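Local structure of cytosolic malate dehydrogenase (4UUO) at residues Met161-Phe169 against Lys210-Phe220. The protein probably catalyses the NAD+-dependent interconversion of malate and oxaloacetate in the cytosol of Trichomonas vaginalis. Sequence-based numbering, arbitrary orientation.
Sequences MVGALAAKF and KLPKEYLEGEF
The Phe169 ring meets Lys210 at its edge, with CE1 of Phe169 4.0 Å from CB of Lys210, while Leu165 O also lies at the Phe169 ring edge, in its plane. CG of Leu211 approaches that ring obliquely. This is helix-helix packing in the alpha/beta C-terminal domain of the LDH/MDH superfamily: the segment axes, 161-169 and 213-220, approach to 13.4 Å at 136°, an oblique crossing bridged by large side chains. On the Tyr215 ring, CB of Phe220, five residues on, sits over the centre of one face, and Glu219 CD lies at the edge. Phe220 has CG anti to the backbone N (chi1 171°), which sends its ring across to the other helix. Met161, Ala164 and Leu165 all approach this ring obliquely, CG of Met161 lying 3.9 Å from CZ and CD2 of Leu165 4.0 Å from CE1. Met161 directly follows Arg160, predicted to bind substrate, and packs with Leu165 on Val179 of strand 176-182. Lys168 CG touches CD1 of Leu211 at 3.9 Å; a bend at chi2 (80°) then lays CD and CE alongside the tyrosine, the two side chains pointing opposite ways, with CE 3.4 Å from Tyr215 OH. Ala164 and Ala167 also pack on Gln56 of the second subunit. Within the wider pi-type turn 215-219, Tyr215 O accepts from Phe220 N at 2.7 Å and also from Gly218 N, from opposite faces of the carbonyl plane.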
loop_
_atom_site.group_PDB
_atom_site.type_symbol
_atom_site.label_atom_id
_atom_site.label_comp_id
_atom_site.label_asym_id
_atom_site.label_seq_id
_atom_site.Cartn_x
_atom_site.Cartn_y
_atom_site.Cartn_z
ATOM N N MET A 161 1.466 9.805 -17.543
ATOM C CA MET A 161 0.924 10.269 -18.817
ATOM C C MET A 161 -0.511 9.793 -19.018
ATOM O O MET A 161 -1.386 10.573 -19.382
ATOM C CB MET A 161 1.793 9.793 -19.983
ATOM C CG MET A 161 3.140 10.489 -20.089
ATOM S SD MET A 161 4.150 9.837 -21.432
ATOM C CE MET A 161 3.123 10.160 -22.846
ATOM N N VAL A 162 -0.740 8.503 -18.798
ATOM C CA VAL A 162 -2.084 7.941 -18.881
ATOM C C VAL A 162 -3.040 8.676 -17.942
ATOM O O VAL A 162 -4.104 9.126 -18.355
ATOM C CB VAL A 162 -2.079 6.439 -18.543
ATOM C CG1 VAL A 162 -3.486 5.946 -18.272
ATOM C CG2 VAL A 162 -1.429 5.650 -19.665
ATOM N N GLY A 163 -2.639 8.810 -16.682
ATOM C CA GLY A 163 -3.431 9.520 -15.694
ATOM C C GLY A 163 -3.734 10.962 -16.062
ATOM O O GLY A 163 -4.862 11.427 -15.896
ATOM N N ALA A 164 -2.728 11.671 -16.568
ATOM C CA ALA A 164 -2.881 13.079 -16.927
ATOM C C ALA A 164 -3.776 13.267 -18.155
ATOM O O ALA A 164 -4.569 14.210 -18.212
ATOM C CB ALA A 164 -1.517 13.714 -17.166
ATOM N N LEU A 165 -3.639 12.372 -19.132
ATOM C CA LEU A 165 -4.461 12.413 -20.339
ATOM C C LEU A 165 -5.881 11.951 -20.044
ATOM O O LEU A 165 -6.839 12.380 -20.694
ATOM C CB LEU A 165 -3.853 11.546 -21.440
ATOM C CG LEU A 165 -2.613 12.085 -22.146
ATOM C CD1 LEU A 165 -2.106 11.067 -23.153
ATOM C CD2 LEU A 165 -2.930 13.409 -22.819
ATOM N N ALA A 166 -6.011 11.054 -19.072
ATOM C CA ALA A 166 -7.320 10.585 -18.652
ATOM C C ALA A 166 -8.128 11.763 -18.133
ATOM O O ALA A 166 -9.265 11.984 -18.548
ATOM C CB ALA A 166 -7.190 9.510 -17.583
ATOM N N ALA A 167 -7.507 12.532 -17.241
ATOM C CA ALA A 167 -8.157 13.653 -16.571
ATOM C C ALA A 167 -8.420 14.830 -17.510
ATOM O O ALA A 167 -9.400 15.554 -17.335
ATOM C CB ALA A 167 -7.319 14.101 -15.391
ATOM N N LYS A 168 -7.542 15.023 -18.491
ATOM C CA LYS A 168 -7.703 16.088 -19.480
ATOM C C LYS A 168 -8.940 15.850 -20.340
ATOM O O LYS A 168 -9.721 16.770 -20.581
ATOM C CB LYS A 168 -6.460 16.192 -20.369
ATOM C CG LYS A 168 -6.373 17.462 -21.212
ATOM C CD LYS A 168 -5.873 18.644 -20.391
ATOM C CE LYS A 168 -5.552 19.844 -21.267
ATOM N NZ LYS A 168 -6.743 20.313 -22.026
ATOM N N PHE A 169 -9.115 14.613 -20.799
ATOM C CA PHE A 169 -10.258 14.252 -21.639
ATOM C C PHE A 169 -11.496 13.901 -20.810
ATOM O O PHE A 169 -12.572 13.668 -21.361
ATOM C CB PHE A 169 -9.904 13.078 -22.558
ATOM C CG PHE A 169 -8.928 13.425 -23.654
ATOM C CD1 PHE A 169 -9.377 13.876 -24.886
ATOM C CD2 PHE A 169 -7.561 13.286 -23.457
ATOM C CE1 PHE A 169 -8.481 14.189 -25.897
ATOM C CE2 PHE A 169 -6.662 13.598 -24.462
ATOM C CZ PHE A 169 -7.123 14.049 -25.683
ATOM N N LYS A 210 -6.247 16.132 -31.287
ATOM C CA LYS A 210 -7.330 16.606 -30.427
ATOM C C LYS A 210 -6.799 17.635 -29.426
ATOM O O LYS A 210 -7.537 18.510 -28.963
ATOM C CB LYS A 210 -7.991 15.438 -29.690
ATOM C CG LYS A 210 -9.121 14.773 -30.452
ATOM C CD LYS A 210 -10.340 15.688 -30.517
ATOM C CE LYS A 210 -11.530 15.014 -31.195
ATOM N NZ LYS A 210 -12.686 15.945 -31.338
ATOM N N LEU A 211 -5.515 17.514 -29.093
ATOM C CA LEU A 211 -4.825 18.498 -28.262
ATOM C C LEU A 211 -3.687 19.153 -29.047
ATOM O O LEU A 211 -3.100 18.525 -29.932
ATOM C CB LEU A 211 -4.285 17.849 -26.983
ATOM C CG LEU A 211 -5.299 17.551 -25.876
ATOM C CD1 LEU A 211 -4.585 17.063 -24.621
ATOM C CD2 LEU A 211 -6.151 18.780 -25.579
ATOM N N PRO A 212 -3.376 20.421 -28.727
ATOM C CA PRO A 212 -2.346 21.199 -29.431
ATOM C C PRO A 212 -0.944 20.593 -29.342
ATOM O O PRO A 212 -0.590 19.979 -28.332
ATOM C CB PRO A 212 -2.387 22.556 -28.721
ATOM C CG PRO A 212 -3.740 22.632 -28.121
ATOM C CD PRO A 212 -4.062 21.232 -27.705
ATOM N N LYS A 213 -0.157 20.783 -30.396
ATOM C CA LYS A 213 1.206 20.269 -30.450
ATOM C C LYS A 213 2.099 20.985 -29.441
ATOM O O LYS A 213 3.003 20.381 -28.867
ATOM C CB LYS A 213 1.769 20.412 -31.869
ATOM C CG LYS A 213 3.125 19.755 -32.100
ATOM C CD LYS A 213 3.504 19.778 -33.580
ATOM C CE LYS A 213 4.970 19.409 -33.803
ATOM N NZ LYS A 213 5.335 18.071 -33.252
ATOM N N GLU A 214 1.839 22.270 -29.218
ATOM C CA GLU A 214 2.610 23.044 -28.249
ATOM C C GLU A 214 2.359 22.545 -26.833
ATOM O O GLU A 214 3.253 22.560 -25.987
ATOM C CB GLU A 214 2.268 24.531 -28.345
ATOM C CG GLU A 214 3.024 25.403 -27.350
ATOM C CD GLU A 214 2.616 26.862 -27.418
ATOM O OE1 GLU A 214 1.783 27.210 -28.282
ATOM O OE2 GLU A 214 3.129 27.660 -26.605
ATOM N N TYR A 215 1.132 22.103 -26.582
ATOM C CA TYR A 215 0.766 21.568 -25.276
ATOM C C TYR A 215 1.436 20.221 -25.026
ATOM O O TYR A 215 2.264 20.095 -24.128
ATOM C CB TYR A 215 -0.755 21.431 -25.157
ATOM C CG TYR A 215 -1.205 20.782 -23.871
ATOM C CD1 TYR A 215 -0.940 21.374 -22.642
ATOM C CD2 TYR A 215 -1.897 19.577 -23.883
ATOM C CE1 TYR A 215 -1.346 20.782 -21.458
ATOM C CE2 TYR A 215 -2.309 18.978 -22.704
ATOM C CZ TYR A 215 -2.032 19.586 -21.496
ATOM O OH TYR A 215 -2.442 18.995 -20.322
ATOM N N LEU A 216 1.074 19.229 -25.839
ATOM C CA LEU A 216 1.553 17.857 -25.687
ATOM C C LEU A 216 3.075 17.764 -25.683
ATOM O O LEU A 216 3.666 16.990 -24.924
ATOM C CB LEU A 216 0.980 16.978 -26.803
ATOM C CG LEU A 216 -0.544 16.848 -26.791
ATOM C CD1 LEU A 216 -1.028 15.887 -27.864
ATOM C CD2 LEU A 216 -1.022 16.406 -25.416
ATOM N N GLU A 217 3.700 18.570 -26.532
ATOM C CA GLU A 217 5.146 18.547 -26.688
ATOM C C GLU A 217 5.776 19.809 -26.118
ATOM O O GLU A 217 6.753 20.327 -26.655
ATOM C CB GLU A 217 5.513 18.383 -28.162
ATOM C CG GLU A 217 4.874 17.167 -28.818
ATOM C CD GLU A 217 5.238 17.032 -30.283
ATOM O OE1 GLU A 217 5.701 18.028 -30.885
ATOM O OE2 GLU A 217 5.059 15.923 -30.831
ATOM N N GLY A 218 5.205 20.302 -25.026
ATOM C CA GLY A 218 5.731 21.470 -24.349
ATOM C C GLY A 218 5.327 21.467 -22.890
ATOM O O GLY A 218 6.028 20.910 -22.048
ATOM N N GLU A 219 4.184 22.085 -22.601
ATOM C CA GLU A 219 3.642 22.142 -21.247
ATOM C C GLU A 219 3.395 20.748 -20.674
ATOM O O GLU A 219 3.796 20.454 -19.546
ATOM C CB GLU A 219 2.341 22.953 -21.229
ATOM C CG GLU A 219 1.627 22.967 -19.880
ATOM C CD GLU A 219 0.288 23.686 -19.927
ATOM O OE1 GLU A 219 0.015 24.380 -20.931
ATOM O OE2 GLU A 219 -0.493 23.553 -18.960
ATOM N N PHE A 220 2.732 19.897 -21.455
ATOM C CA PHE A 220 2.445 18.528 -21.035
ATOM C C PHE A 220 3.726 17.744 -20.776
ATOM O O PHE A 220 3.876 17.101 -19.733
ATOM C CB PHE A 220 1.599 17.809 -22.088
ATOM C CG PHE A 220 1.430 16.341 -21.828
ATOM C CD1 PHE A 220 0.410 15.883 -21.008
ATOM C CD2 PHE A 220 2.291 15.417 -22.404
ATOM C CE1 PHE A 220 0.251 14.534 -20.763
ATOM C CE2 PHE A 220 2.141 14.070 -22.159
ATOM C CZ PHE A 220 1.115 13.625 -21.339
#